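Local atomic coordinates of putative uncharacterized protein Smu.1393c (Streptococcus mutans, PDB entry 4L9A), a protein that is probably a carboxylesterase of the alpha/beta hydrolase fold, expected to hydrolyse carboxylic ester bonds. Residues E24-L29 and F104-F109; I236-S241 and K260-G265; V91-W96 and I216-G221; C36-N41 and L66-G71. All blocks are in the same frame, centred on the assembly; numbering follows the deposited sequence.

Interaction 1 (E24-L29 and F104-F109); sequences EMVNTL and FEHFKF
The end of the outermost strand 22-26 passes the last part of helix 93-106 without a backbone bond between them, the nearest CA atoms being those of Val-26 and His-106, 8.0 Å apart. This is helix-on-sheet packing at one border of the alpha/beta hydrolase fold, closed by a histidine-carboxylate hydrogen bond. Glu-24 holds CG anti to its backbone N (chi1 -180°) and stays extended beyond it, which carries the carboxylate off the strand to meet His-106 coming from the opposite direction. NE2 of His-106 donates to OE2 of Glu-24 over 2.6 Å. The bond is short but bent, 142° at the hydrogen, and it reaches OE2 from above the carboxylate plane, with carboxylate and imidazole planes turned 67° apart. A carboxylate so close would probably favour a protonated imidazole. Val-26 supplies the apolar half: its CG1 lies over one face of the imidazole, 4.2 Å from the ring centroid, in a CH-pi contact, while CG2 comes within 4.0 Å of His-106 CD2. Phe-107 is next in sequence to His-106, and its ring stacks with that of His-37 on the next strand, 33-38. The same ring also meets the Glu-24 carboxylate, with Phe-107 CZ and CE1 both 3.9 Å from Glu-24 OE1.

Interaction 2 (I236-S241 and K260-G265); sequences IVFSES and KLILCG
Phe-238 and Ile-262 pair across two parallel strands, 235-239 and 260-263, and their side chains lie side by side on the same face of the sheet. CB of Phe-238 comes 4.1 Å from the carbonyl O of Ile-262. Its CG, turned anti to its own carbonyl carbon (chi1 -65°), approaches Ile-262 CB, and CD2 touches both CB and CG2 of Ile-262 at 3.6 Å. CE2 continues along the same two carbons, and CZ at the tip reaches CG1. That CG1 lies over the ring face in a CH-pi contact, whereas the sulfur of Cys-264 sits at the ring edge, 3.9 Å from CD2. Helix 275-287 packs on this phenylalanine through Ile-278. Val-237 and Leu-261 occupy the other face, where CG1 of the valine meets CD1 of the leucine at 3.8 Å.

Between the faces runs a parallel ladder. Val-237 N donates to Lys-260 O, Ile-262 N to Val-237 O at 2.7 Å and 176°, Ser-239 N to Ile-262 O, and Cys-264 N to Ser-239 O at 2.9 Å. Where the strands end, Glu-240 forms a salt bridge with Arg-164, and a water accepts from Ser-241 N and donates to Gly-265 O, 2.8 Å from each. The strands belong to a beta-alpha-beta unit with helix 244-248 at the edge of the alpha/beta hydrolase sheet. Main-chain bonds thus set the register whatever the side chains, while apolar groups dominate the middle of both faces and add packing to it.

Interaction 3 (V91-W96 and I216-G221); sequences VGLRDW and IRLALG
The backbone N of Ala-219 is joined to the carbonyl O of Val-91 by a bridging water that accepts from the amide at 2.6 Å and lies 2.9 Å from the carbonyl oxygen. A second water accepts from Leu-93 N and donates to Ala-219 O, so both main-chain polar groups of Ala-219 reach segment 91-96 through water, and no direct hydrogen bond spans the two segments. Gly-92 is the N-cap of helix 93-106. Its own N donates to the anti lone pair of Asp-95 OD2 at 2.7 Å, tying the residue before the helix to its first turn.

The apolar packing centres on Leu-218, which buries more surface in the contact than any other residue. Its CG is wedged between backbone N and carbonyl carbon (chi1 62°), which spreads the two methyls over the helix start. CD2 presses on Trp-96 CB at 3.4 Å, a tight approach, and the leucine crosses the tryptophan side chain at about a right angle. CD1 faces Leu-93, 3.8 Å from its N, while CB rests 3.2 Å from Val-91 O. One step on, Leu-220 sends CD1 obliquely across Leu-93 to within 3.9 Å of its CD2.

In this surface contact, the end of the largely helical excursion between strands 134-141 and 235-239, where alpha/beta hydrolases usually carry a cap or lid, closes over the N-terminal end of helix 93-106. Behind that end lies helix 120-130, against which Leu-93 packs through Phe-122 and Gln-126 and Trp-96 through Ala-123.

Interaction 4 (C36-N41 and L66-G71); sequences CHREGN and LPDSIG
Arg-38, on strand 33-38, extends its guanidinium into the bend formed by segment 66-71, which runs into strand 71-75. Leu-66 comes first: its CB lies 4.3 Å from Arg-38 NH2, and its side chain turns to Phe-44 and Phe-46 of strand 43-47. Pro-67 opens a type I beta turn that closes with Ile-70 N bonded to Pro-67 O; the same carbonyl oxygen lies near NH2 of the arginine, but at too poor an angle for a hydrogen bond. Asp-68 sets its CA over one face of the guanidinium, and its carboxylate, well out of that plane, adds only a nearby opposite charge, OD2 standing 4.3 Å from Arg-38 NH1. Ser-69 O reaches Gly-40 CA at 3.6 Å. Ile-70 then provides the main grip, its carbonyl O taken side-on by two nitrogens of Arg-38, NE at 3.0 Å and NH2 at 2.8 Å. Both bonds lie close to the guanidinium plane, and the bend of the arginine at chi3 (86°) brings its edge to the oxygen. At Gly-71 the backbones come closest, CA to CA 3.8 Å from Gly-40, a glycine-on-glycine approach in which Gly-71 CA also lies 3.4 Å from Gly-40 O. The type I turn, held by Arg-38 through the Ile-70 carbonyl, thus leads into strand 71-75, the antiparallel neighbour of 33-38 in the alpha/beta hydrolase sheet.

How the interactions relate
Interactions 1, 2 and 4 all reach the one sheet, while interaction 3 lies on the surface at the other end of helix 93-106 from interaction 1. Interactions 1 and 2 involve the two outermost strands of the sheet, with centres about 31 Å apart on opposite sides of the chain's centre. Interactions 1 and 4 touch, Phe-109 CB lying 3.9 Å from Gly-40 O, and use neighbouring strands. Chemistry follows place: interaction 2 is strand pairing by main-chain bonds, interactions 1 and 4 each rest on a polar side chain, one meeting a carboxylate and the other a main-chain carbonyl, and interaction 3 combines leucine packing with water bridges. Interactions 1, 2 and 4 are partly buried.

Interaction 1 (E24-L29 and F104-F109)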
loop_
_atom_site.group_PDB
_atom_site.type_symbol
_atom_site.label_atom_id
_atom_site.label_comp_id
_atom_site.label_asym_id
_atom_site.label_seq_id
_atom_site.Cartn_x
_atom_site.Cartn_y
_atom_site.Cartn_z
ATOM N N GLU A 24 0.012 17.450 4.907
ATOM C CA GLU A 24 -0.677 17.778 6.148
ATOM C C GLU A 24 -0.587 16.663 7.177
ATOM O O GLU A 24 -0.854 15.489 6.866
ATOM C CB GLU A 24 -2.148 18.112 5.876
ATOM C CG GLU A 24 -2.957 18.478 7.120
ATOM C CD GLU A 24 -4.419 18.772 6.801
ATOM O OE1 GLU A 24 -4.777 18.805 5.604
ATOM O OE2 GLU A 24 -5.212 18.961 7.748
HETATM N N MSE A 25 -0.202 17.031 8.397
HETATM C CA MSE A 25 -0.312 16.130 9.540
HETATM C C MSE A 25 -1.753 16.167 10.012
HETATM O O MSE A 25 -2.204 17.180 10.525
HETATM C CB MSE A 25 0.604 16.570 10.690
HETATM C CG MSE A 25 2.086 16.370 10.443
HETATM SE SE MSE A 25 2.600 14.464 10.299
HETATM C CE MSE A 25 4.200 14.524 11.455
ATOM N N VAL A 26 -2.480 15.066 9.828
ATOM C CA VAL A 26 -3.868 15.001 10.274
ATOM C C VAL A 26 -3.937 14.347 11.651
ATOM O O VAL A 26 -3.282 13.338 11.894
ATOM C CB VAL A 26 -4.724 14.180 9.281
ATOM C CG1 VAL A 26 -6.171 14.114 9.753
ATOM C CG2 VAL A 26 -4.626 14.790 7.900
ATOM N N ASN A 27 -4.729 14.914 12.550
ATOM C CA ASN A 27 -4.841 14.356 13.895
ATOM C C ASN A 27 -5.681 13.084 13.952
ATOM O O ASN A 27 -6.728 13.002 13.311
ATOM C CB ASN A 27 -5.405 15.395 14.862
ATOM C CG ASN A 27 -4.411 16.501 15.163
ATOM O OD1 ASN A 27 -3.205 16.258 15.259
ATOM N ND2 ASN A 27 -4.917 17.725 15.310
ATOM N N THR A 28 -5.208 12.090 14.701
ATOM C CA THR A 28 -5.985 10.863 14.933
ATOM C C THR A 28 -5.806 10.366 16.360
ATOM O O THR A 28 -4.977 10.888 17.103
ATOM C CB THR A 28 -5.572 9.697 13.995
ATOM O OG1 THR A 28 -4.363 9.086 14.477
ATOM C CG2 THR A 28 -5.378 10.174 12.562
ATOM N N LEU A 29 -6.564 9.340 16.734
ATOM C CA LEU A 29 -6.381 8.718 18.038
ATOM C C LEU A 29 -4.976 8.128 18.186
ATOM O O LEU A 29 -4.501 7.956 19.308
ATOM C CB LEU A 29 -7.451 7.651 18.303
ATOM C CG LEU A 29 -8.881 8.169 18.422
ATOM C CD1 LEU A 29 -9.882 7.049 18.754
ATOM C CD2 LEU A 29 -8.956 9.240 19.465
ATOM N N PHE A 104 -10.210 9.948 6.166
ATOM C CA PHE A 104 -11.177 10.040 5.078
ATOM C C PHE A 104 -12.168 11.175 5.358
ATOM O O PHE A 104 -12.464 11.981 4.480
ATOM C CB PHE A 104 -11.951 8.729 4.879
ATOM C CG PHE A 104 -11.263 7.733 3.966
ATOM C CD1 PHE A 104 -9.880 7.647 3.918
ATOM C CD2 PHE A 104 -12.012 6.891 3.149
ATOM C CE1 PHE A 104 -9.248 6.736 3.080
ATOM C CE2 PHE A 104 -11.387 5.981 2.306
ATOM C CZ PHE A 104 -10.001 5.903 2.274
ATOM N N GLU A 105 -12.687 11.222 6.582
ATOM C CA GLU A 105 -13.709 12.214 6.941
ATOM C C GLU A 105 -13.159 13.640 6.948
ATOM O O GLU A 105 -13.911 14.607 6.863
ATOM C CB GLU A 105 -14.338 11.892 8.301
ATOM C CG GLU A 105 -15.008 10.526 8.368
ATOM C CD GLU A 105 -15.997 10.298 7.236
ATOM O OE1 GLU A 105 -16.934 11.116 7.091
ATOM O OE2 GLU A 105 -15.831 9.302 6.492
ATOM N N HIS A 106 -11.842 13.757 7.049
ATOM C CA HIS A 106 -11.175 15.050 7.069
ATOM C C HIS A 106 -11.232 15.750 5.710
ATOM O O HIS A 106 -11.158 16.976 5.643
ATOM C CB HIS A 106 -9.725 14.865 7.510
ATOM C CG HIS A 106 -8.977 16.146 7.735
ATOM N ND1 HIS A 106 -9.206 16.963 8.822
ATOM C CD2 HIS A 106 -7.975 16.727 7.031
ATOM C CE1 HIS A 106 -8.386 17.999 8.771
ATOM N NE2 HIS A 106 -7.623 17.875 7.699
ATOM N N PHE A 107 -11.373 14.978 4.632
ATOM C CA PHE A 107 -11.382 15.554 3.280
ATOM C C PHE A 107 -12.726 15.435 2.563
ATOM O O PHE A 107 -13.612 14.708 3.012
ATOM C CB PHE A 107 -10.275 14.945 2.422
ATOM C CG PHE A 107 -8.897 15.199 2.944
ATOM C CD1 PHE A 107 -8.296 16.438 2.769
ATOM C CD2 PHE A 107 -8.196 14.208 3.606
ATOM C CE1 PHE A 107 -7.015 16.683 3.249
ATOM C CE2 PHE A 107 -6.917 14.443 4.091
ATOM C CZ PHE A 107 -6.330 15.696 3.917
ATOM N N LYS A 108 -12.859 16.138 1.436
ATOM C CA LYS A 108 -14.165 16.343 0.799
ATOM C C LYS A 108 -14.655 15.219 -0.125
ATOM O O LYS A 108 -15.860 15.075 -0.339
ATOM C CB LYS A 108 -14.194 17.684 0.046
ATOM C CG LYS A 108 -14.098 18.916 0.942
ATOM C CD LYS A 108 -13.958 20.193 0.116
ATOM C CE LYS A 108 -14.380 21.427 0.911
ATOM N NZ LYS A 108 -13.619 21.544 2.186
ATOM N N PHE A 109 -13.736 14.433 -0.684
ATOM C CA PHE A 109 -14.125 13.427 -1.678
ATOM C C PHE A 109 -15.283 12.557 -1.192
ATOM O O PHE A 109 -15.351 12.202 -0.019
ATOM C CB PHE A 109 -12.930 12.567 -2.106
ATOM C CG PHE A 109 -12.396 11.661 -1.029
ATOM C CD1 PHE A 109 -11.400 12.095 -0.165
ATOM C CD2 PHE A 109 -12.855 10.354 -0.912
ATOM C CE1 PHE A 109 -10.883 11.243 0.816
ATOM C CE2 PHE A 109 -12.349 9.497 0.063
ATOM C CZ PHE A 109 -11.355 9.947 0.933
#

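Interaction 2 (I236-S241 and K260-G265)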
loop_
_atom_site.group_PDB
_atom_site.type_symbol
_atom_site.label_atom_id
_atom_site.label_comp_id
_atom_site.label_asym_id
_atom_site.label_seq_id
_atom_site.Cartn_x
_atom_site.Cartn_y
_atom_site.Cartn_z
ATOM N N ILE A 236 -8.712 -4.903 -9.267
ATOM C CA ILE A 236 -7.661 -5.195 -10.233
ATOM C C ILE A 236 -6.394 -5.531 -9.454
ATOM O O ILE A 236 -5.831 -4.673 -8.763
ATOM C CB ILE A 236 -7.371 -4.022 -11.190
ATOM C CG1 ILE A 236 -8.662 -3.449 -11.787
ATOM C CG2 ILE A 236 -6.435 -4.487 -12.303
ATOM C CD1 ILE A 236 -9.323 -4.358 -12.770
ATOM N N VAL A 237 -5.966 -6.786 -9.536
ATOM C CA VAL A 237 -4.782 -7.229 -8.801
ATOM C C VAL A 237 -3.646 -7.524 -9.779
ATOM O O VAL A 237 -3.856 -8.169 -10.815
ATOM C CB VAL A 237 -5.103 -8.464 -7.922
ATOM C CG1 VAL A 237 -3.834 -9.087 -7.324
ATOM C CG2 VAL A 237 -6.080 -8.078 -6.828
ATOM N N PHE A 238 -2.457 -7.016 -9.459
ATOM C CA PHE A 238 -1.248 -7.271 -10.234
ATOM C C PHE A 238 -0.291 -8.082 -9.386
ATOM O O PHE A 238 -0.057 -7.764 -8.219
ATOM C CB PHE A 238 -0.542 -5.952 -10.619
ATOM C CG PHE A 238 -1.337 -5.085 -11.550
ATOM C CD1 PHE A 238 -2.380 -4.300 -11.068
ATOM C CD2 PHE A 238 -1.034 -5.035 -12.898
ATOM C CE1 PHE A 238 -3.121 -3.489 -11.925
ATOM C CE2 PHE A 238 -1.767 -4.229 -13.763
ATOM C CZ PHE A 238 -2.813 -3.462 -13.278
ATOM N N SER A 239 0.301 -9.103 -9.988
ATOM C CA SER A 239 1.209 -9.975 -9.278
ATOM C C SER A 239 2.170 -10.642 -10.249
ATOM O O SER A 239 1.848 -10.836 -11.421
ATOM C CB SER A 239 0.409 -11.052 -8.544
ATOM O OG SER A 239 1.211 -12.184 -8.266
ATOM N N GLU A 240 3.343 -11.008 -9.752
ATOM C CA GLU A 240 4.247 -11.862 -10.509
ATOM C C GLU A 240 3.530 -13.175 -10.844
ATOM O O GLU A 240 2.702 -13.648 -10.062
ATOM C CB GLU A 240 5.527 -12.113 -9.702
ATOM C CG GLU A 240 6.333 -10.830 -9.421
ATOM C CD GLU A 240 7.436 -11.044 -8.398
ATOM O OE1 GLU A 240 8.549 -11.427 -8.790
ATOM O OE2 GLU A 240 7.179 -10.847 -7.193
ATOM N N SER A 241 3.841 -13.762 -12.003
ATOM C CA SER A 241 3.116 -14.940 -12.484
ATOM C C SER A 241 3.089 -16.121 -11.509
ATOM O O SER A 241 2.093 -16.837 -11.437
ATOM C CB SER A 241 3.663 -15.417 -13.842
ATOM O OG SER A 241 5.033 -15.757 -13.747
ATOM N N LYS A 260 -10.082 -8.098 -12.446
ATOM C CA LYS A 260 -9.040 -8.801 -13.215
ATOM C C LYS A 260 -7.833 -9.173 -12.361
ATOM O O LYS A 260 -7.480 -8.464 -11.410
ATOM C CB LYS A 260 -8.531 -7.948 -14.385
ATOM C CG LYS A 260 -9.604 -7.409 -15.330
ATOM C CD LYS A 260 -8.965 -6.799 -16.580
ATOM C CE LYS A 260 -10.012 -6.267 -17.545
ATOM N NZ LYS A 260 -11.147 -7.212 -17.665
ATOM N N LEU A 261 -7.193 -10.282 -12.708
ATOM C CA LEU A 261 -5.868 -10.596 -12.184
ATOM C C LEU A 261 -4.878 -10.458 -13.334
ATOM O O LEU A 261 -4.980 -11.162 -14.337
ATOM C CB LEU A 261 -5.819 -12.008 -11.601
ATOM C CG LEU A 261 -4.445 -12.534 -11.167
ATOM C CD1 LEU A 261 -3.873 -11.664 -10.054
ATOM C CD2 LEU A 261 -4.528 -14.006 -10.740
ATOM N N ILE A 262 -3.941 -9.528 -13.188
ATOM C CA ILE A 262 -2.929 -9.246 -14.205
ATOM C C ILE A 262 -1.580 -9.804 -13.755
ATOM O O ILE A 262 -1.052 -9.402 -12.720
ATOM C CB ILE A 262 -2.794 -7.718 -14.452
ATOM C CG1 ILE A 262 -4.152 -7.114 -14.827
ATOM C CG2 ILE A 262 -1.761 -7.432 -15.546
ATOM C CD1 ILE A 262 -4.885 -7.892 -15.937
ATOM N N LEU A 263 -1.024 -10.740 -14.520
ATOM C CA LEU A 263 0.283 -11.306 -14.187
ATOM C C LEU A 263 1.377 -10.543 -14.939
ATOM O O LEU A 263 1.325 -10.438 -16.160
ATOM C CB LEU A 263 0.348 -12.810 -14.515
ATOM C CG LEU A 263 -0.681 -13.749 -13.867
ATOM C CD1 LEU A 263 -0.411 -15.244 -14.215
ATOM C CD2 LEU A 263 -0.699 -13.538 -12.369
ATOM N N CYS A 264 2.351 -10.003 -14.203
ATOM C CA CYS A 264 3.426 -9.209 -14.796
ATOM C C CYS A 264 4.538 -8.995 -13.764
ATOM O O CYS A 264 4.355 -9.286 -12.577
ATOM C CB CYS A 264 2.884 -7.842 -15.236
ATOM S SG CYS A 264 2.286 -6.835 -13.837
ATOM N N GLY A 265 5.673 -8.473 -14.216
ATOM C CA GLY A 265 6.751 -8.081 -13.324
ATOM C C GLY A 265 7.747 -9.162 -12.955
ATOM O O GLY A 265 7.476 -10.351 -13.095
HETATM O O HOH W 1 5.560 -12.350 -13.714
#

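Interaction 3 (V91-W96 and I216-G221)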
loop_
_atom_site.group_PDB
_atom_site.type_symbol
_atom_site.label_atom_id
_atom_site.label_comp_id
_atom_site.label_asym_id
_atom_site.label_seq_id
_atom_site.Cartn_x
_atom_site.Cartn_y
_atom_site.Cartn_z
ATOM N N VAL A 91 -1.373 -1.141 19.396
ATOM C CA VAL A 91 -2.191 -0.723 18.258
ATOM C C VAL A 91 -2.698 -1.970 17.537
ATOM O O VAL A 91 -1.941 -2.910 17.322
ATOM C CB VAL A 91 -1.388 0.184 17.301
ATOM C CG1 VAL A 91 -2.240 0.615 16.128
ATOM C CG2 VAL A 91 -0.859 1.424 18.070
ATOM N N GLY A 92 -3.986 -1.998 17.213
ATOM C CA GLY A 92 -4.546 -3.101 16.445
ATOM C C GLY A 92 -4.948 -2.622 15.069
ATOM O O GLY A 92 -5.052 -1.414 14.847
ATOM N N LEU A 93 -5.169 -3.551 14.139
ATOM C CA LEU A 93 -5.568 -3.172 12.784
ATOM C C LEU A 93 -6.813 -2.284 12.848
ATOM O O LEU A 93 -6.967 -1.341 12.073
ATOM C CB LEU A 93 -5.851 -4.409 11.920
ATOM C CG LEU A 93 -6.226 -4.129 10.459
ATOM C CD1 LEU A 93 -5.147 -3.285 9.763
ATOM C CD2 LEU A 93 -6.513 -5.443 9.675
ATOM N N ARG A 94 -7.697 -2.598 13.780
ATOM C CA ARG A 94 -8.914 -1.821 13.958
ATOM C C ARG A 94 -8.575 -0.368 14.277
ATOM O O ARG A 94 -9.258 0.564 13.817
ATOM C CB ARG A 94 -9.765 -2.402 15.089
ATOM C CG ARG A 94 -11.011 -1.574 15.412
ATOM C CD ARG A 94 -11.560 -1.878 16.812
ATOM N NE ARG A 94 -10.773 -1.249 17.872
ATOM C CZ ARG A 94 -11.168 -0.188 18.569
ATOM N NH1 ARG A 94 -12.351 0.366 18.327
ATOM N NH2 ARG A 94 -10.388 0.316 19.515
ATOM N N ASP A 95 -7.528 -0.179 15.077
ATOM C CA ASP A 95 -7.115 1.170 15.469
ATOM C C ASP A 95 -6.596 1.928 14.250
ATOM O O ASP A 95 -6.968 3.081 14.009
ATOM C CB ASP A 95 -6.065 1.121 16.594
ATOM C CG ASP A 95 -6.601 0.465 17.867
ATOM O OD1 ASP A 95 -7.663 0.897 18.366
ATOM O OD2 ASP A 95 -5.970 -0.492 18.367
ATOM N N TRP A 96 -5.755 1.260 13.467
ATOM C CA TRP A 96 -5.182 1.881 12.281
ATOM C C TRP A 96 -6.286 2.163 11.255
ATOM O O TRP A 96 -6.323 3.239 10.662
ATOM C CB TRP A 96 -4.064 1.005 11.728
ATOM C CG TRP A 96 -3.451 1.434 10.431
ATOM C CD1 TRP A 96 -3.202 0.636 9.352
ATOM C CD2 TRP A 96 -2.981 2.749 10.078
ATOM N NE1 TRP A 96 -2.605 1.366 8.354
ATOM C CE2 TRP A 96 -2.465 2.658 8.768
ATOM C CE3 TRP A 96 -2.951 3.980 10.740
ATOM C CZ2 TRP A 96 -1.928 3.765 8.106
ATOM C CZ3 TRP A 96 -2.427 5.077 10.075
ATOM C CH2 TRP A 96 -1.912 4.959 8.773
ATOM N N ILE A 216 7.469 -2.053 15.935
ATOM C CA ILE A 216 7.428 -1.109 14.832
ATOM C C ILE A 216 6.071 -1.134 14.121
ATOM O O ILE A 216 5.665 -0.153 13.488
ATOM C CB ILE A 216 8.574 -1.360 13.840
ATOM C CG1 ILE A 216 8.715 -0.173 12.882
ATOM C CG2 ILE A 216 8.357 -2.683 13.088
ATOM C CD1 ILE A 216 10.086 -0.048 12.269
ATOM N N ARG A 217 5.343 -2.232 14.252
ATOM C CA ARG A 217 4.068 -2.337 13.538
ATOM C C ARG A 217 2.996 -3.067 14.338
ATOM O O ARG A 217 3.297 -3.943 15.139
ATOM C CB ARG A 217 4.274 -3.035 12.196
ATOM C CG ARG A 217 3.046 -3.037 11.297
ATOM C CD ARG A 217 3.422 -3.416 9.870
ATOM N NE ARG A 217 4.553 -2.618 9.406
ATOM C CZ ARG A 217 5.826 -3.000 9.491
ATOM N NH1 ARG A 217 6.139 -4.182 10.016
ATOM N NH2 ARG A 217 6.785 -2.197 9.049
ATOM N N LEU A 218 1.745 -2.704 14.106
ATOM C CA LEU A 218 0.635 -3.371 14.767
ATOM C C LEU A 218 0.640 -4.864 14.423
ATOM O O LEU A 218 1.062 -5.258 13.346
ATOM C CB LEU A 218 -0.687 -2.720 14.365
ATOM C CG LEU A 218 -1.094 -2.770 12.887
ATOM C CD1 LEU A 218 -1.800 -4.092 12.551
ATOM C CD2 LEU A 218 -1.982 -1.567 12.565
ATOM N N ALA A 219 0.191 -5.697 15.348
ATOM C CA ALA A 219 0.161 -7.130 15.088
ATOM C C ALA A 219 -1.199 -7.542 14.527
ATOM O O ALA A 219 -2.241 -7.042 14.972
ATOM C CB ALA A 219 0.481 -7.908 16.357
ATOM N N LEU A 220 -1.187 -8.445 13.547
ATOM C CA LEU A 220 -2.432 -8.968 12.981
ATOM C C LEU A 220 -2.928 -10.168 13.772
ATOM O O LEU A 220 -2.130 -10.968 14.257
ATOM C CB LEU A 220 -2.249 -9.362 11.515
ATOM C CG LEU A 220 -2.169 -8.249 10.471
ATOM C CD1 LEU A 220 -3.192 -7.167 10.790
ATOM C CD2 LEU A 220 -0.782 -7.662 10.403
ATOM N N GLY A 221 -4.250 -10.283 13.899
ATOM C CA GLY A 221 -4.871 -11.420 14.558
ATOM C C GLY A 221 -5.883 -12.104 13.653
ATOM O O GLY A 221 -6.202 -11.593 12.577
HETATM O O HOH W 2 0.199 -4.864 17.844
HETATM O O HOH W 3 -4.650 -6.298 14.699
#

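Interaction 4 (C36-N41 and L66-G71)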
loop_
_atom_site.group_PDB
_atom_site.type_symbol
_atom_site.label_atom_id
_atom_site.label_comp_id
_atom_site.label_asym_id
_atom_site.label_seq_id
_atom_site.Cartn_x
_atom_site.Cartn_y
_atom_site.Cartn_z
ATOM N N CYS A 36 -0.605 13.356 2.092
ATOM C CA CYS A 36 -0.473 14.245 0.947
ATOM C C CYS A 36 -1.771 14.166 0.172
ATOM O O CYS A 36 -2.300 13.077 -0.042
ATOM C CB CYS A 36 0.688 13.828 0.051
ATOM S SG CYS A 36 2.278 13.836 0.876
ATOM N N HIS A 37 -2.281 15.307 -0.271
ATOM C CA HIS A 37 -3.657 15.355 -0.753
ATOM C C HIS A 37 -3.886 16.310 -1.925
ATOM O O HIS A 37 -3.309 17.392 -1.984
ATOM C CB HIS A 37 -4.583 15.733 0.409
ATOM C CG HIS A 37 -5.998 16.000 -0.002
ATOM N ND1 HIS A 37 -6.479 17.270 -0.231
ATOM C CD2 HIS A 37 -7.036 15.160 -0.224
ATOM C CE1 HIS A 37 -7.754 17.205 -0.569
ATOM N NE2 HIS A 37 -8.117 15.935 -0.572
ATOM N N ARG A 38 -4.745 15.891 -2.846
ATOM C CA ARG A 38 -5.168 16.719 -3.966
ATOM C C ARG A 38 -6.675 16.593 -4.058
ATOM O O ARG A 38 -7.218 15.488 -3.980
ATOM C CB ARG A 38 -4.537 16.214 -5.269
ATOM C CG ARG A 38 -4.838 17.065 -6.479
ATOM C CD ARG A 38 -3.969 16.666 -7.649
ATOM N NE ARG A 38 -4.538 15.564 -8.426
ATOM C CZ ARG A 38 -3.825 14.794 -9.242
ATOM N NH1 ARG A 38 -2.518 14.995 -9.364
ATOM N NH2 ARG A 38 -4.411 13.813 -9.930
ATOM N N GLU A 39 -7.357 17.719 -4.221
ATOM C CA GLU A 39 -8.804 17.706 -4.379
ATOM C C GLU A 39 -9.215 16.984 -5.645
ATOM O O GLU A 39 -8.458 16.914 -6.608
ATOM C CB GLU A 39 -9.360 19.135 -4.417
ATOM C CG GLU A 39 -9.675 19.706 -3.051
ATOM C CD GLU A 39 -10.728 18.895 -2.317
ATOM O OE1 GLU A 39 -11.435 18.096 -2.975
ATOM O OE2 GLU A 39 -10.841 19.048 -1.082
ATOM N N GLY A 40 -10.434 16.467 -5.644
ATOM C CA GLY A 40 -10.963 15.786 -6.810
ATOM C C GLY A 40 -11.733 14.537 -6.442
ATOM O O GLY A 40 -11.422 13.880 -5.447
ATOM N N ASN A 41 -12.736 14.218 -7.256
ATOM C CA ASN A 41 -13.635 13.099 -7.014
ATOM C C ASN A 41 -13.756 12.267 -8.297
ATOM O O ASN A 41 -14.042 12.818 -9.358
ATOM C CB ASN A 41 -15.002 13.650 -6.605
ATOM C CG ASN A 41 -15.862 12.630 -5.891
ATOM O OD1 ASN A 41 -15.430 12.000 -4.925
ATOM N ND2 ASN A 41 -17.099 12.467 -6.360
ATOM N N LEU A 66 -1.926 9.938 -13.172
ATOM C CA LEU A 66 -3.371 10.115 -13.054
ATOM C C LEU A 66 -3.770 11.513 -13.541
ATOM O O LEU A 66 -3.001 12.462 -13.395
ATOM C CB LEU A 66 -3.835 9.875 -11.611
ATOM C CG LEU A 66 -3.772 8.430 -11.093
ATOM C CD1 LEU A 66 -3.964 8.353 -9.578
ATOM C CD2 LEU A 66 -4.800 7.559 -11.809
ATOM N N PRO A 67 -4.969 11.639 -14.137
ATOM C CA PRO A 67 -5.468 12.933 -14.622
ATOM C C PRO A 67 -5.612 13.904 -13.461
ATOM O O PRO A 67 -6.015 13.490 -12.373
ATOM C CB PRO A 67 -6.858 12.597 -15.172
ATOM C CG PRO A 67 -6.878 11.120 -15.344
ATOM C CD PRO A 67 -5.966 10.569 -14.293
ATOM N N ASP A 68 -5.294 15.175 -13.682
ATOM C CA ASP A 68 -5.311 16.150 -12.599
ATOM C C ASP A 68 -6.683 16.266 -11.942
ATOM O O ASP A 68 -6.801 16.733 -10.811
ATOM C CB ASP A 68 -4.840 17.511 -13.102
ATOM C CG ASP A 68 -3.408 17.479 -13.587
ATOM O OD1 ASP A 68 -3.196 17.268 -14.800
ATOM O OD2 ASP A 68 -2.496 17.649 -12.749
ATOM N N SER A 69 -7.713 15.829 -12.653
ATOM C CA SER A 69 -9.079 15.920 -12.152
ATOM C C SER A 69 -9.354 14.908 -11.040
ATOM O O SER A 69 -10.285 15.067 -10.253
ATOM C CB SER A 69 -10.077 15.740 -13.301
ATOM O OG SER A 69 -9.718 14.642 -14.122
ATOM N N ILE A 70 -8.529 13.871 -10.980
ATOM C CA ILE A 70 -8.706 12.801 -10.006
ATOM C C ILE A 70 -8.061 13.207 -8.698
ATOM O O ILE A 70 -6.961 13.757 -8.692
ATOM C CB ILE A 70 -8.081 11.474 -10.514
ATOM C CG1 ILE A 70 -8.847 10.957 -11.736
ATOM C CG2 ILE A 70 -8.061 10.433 -9.415
ATOM C CD1 ILE A 70 -10.290 10.587 -11.441
ATOM N N GLY A 71 -8.748 12.943 -7.591
ATOM C CA GLY A 71 -8.218 13.262 -6.278
ATOM C C GLY A 71 -7.097 12.316 -5.881
ATOM O O GLY A 71 -6.997 11.209 -6.402
#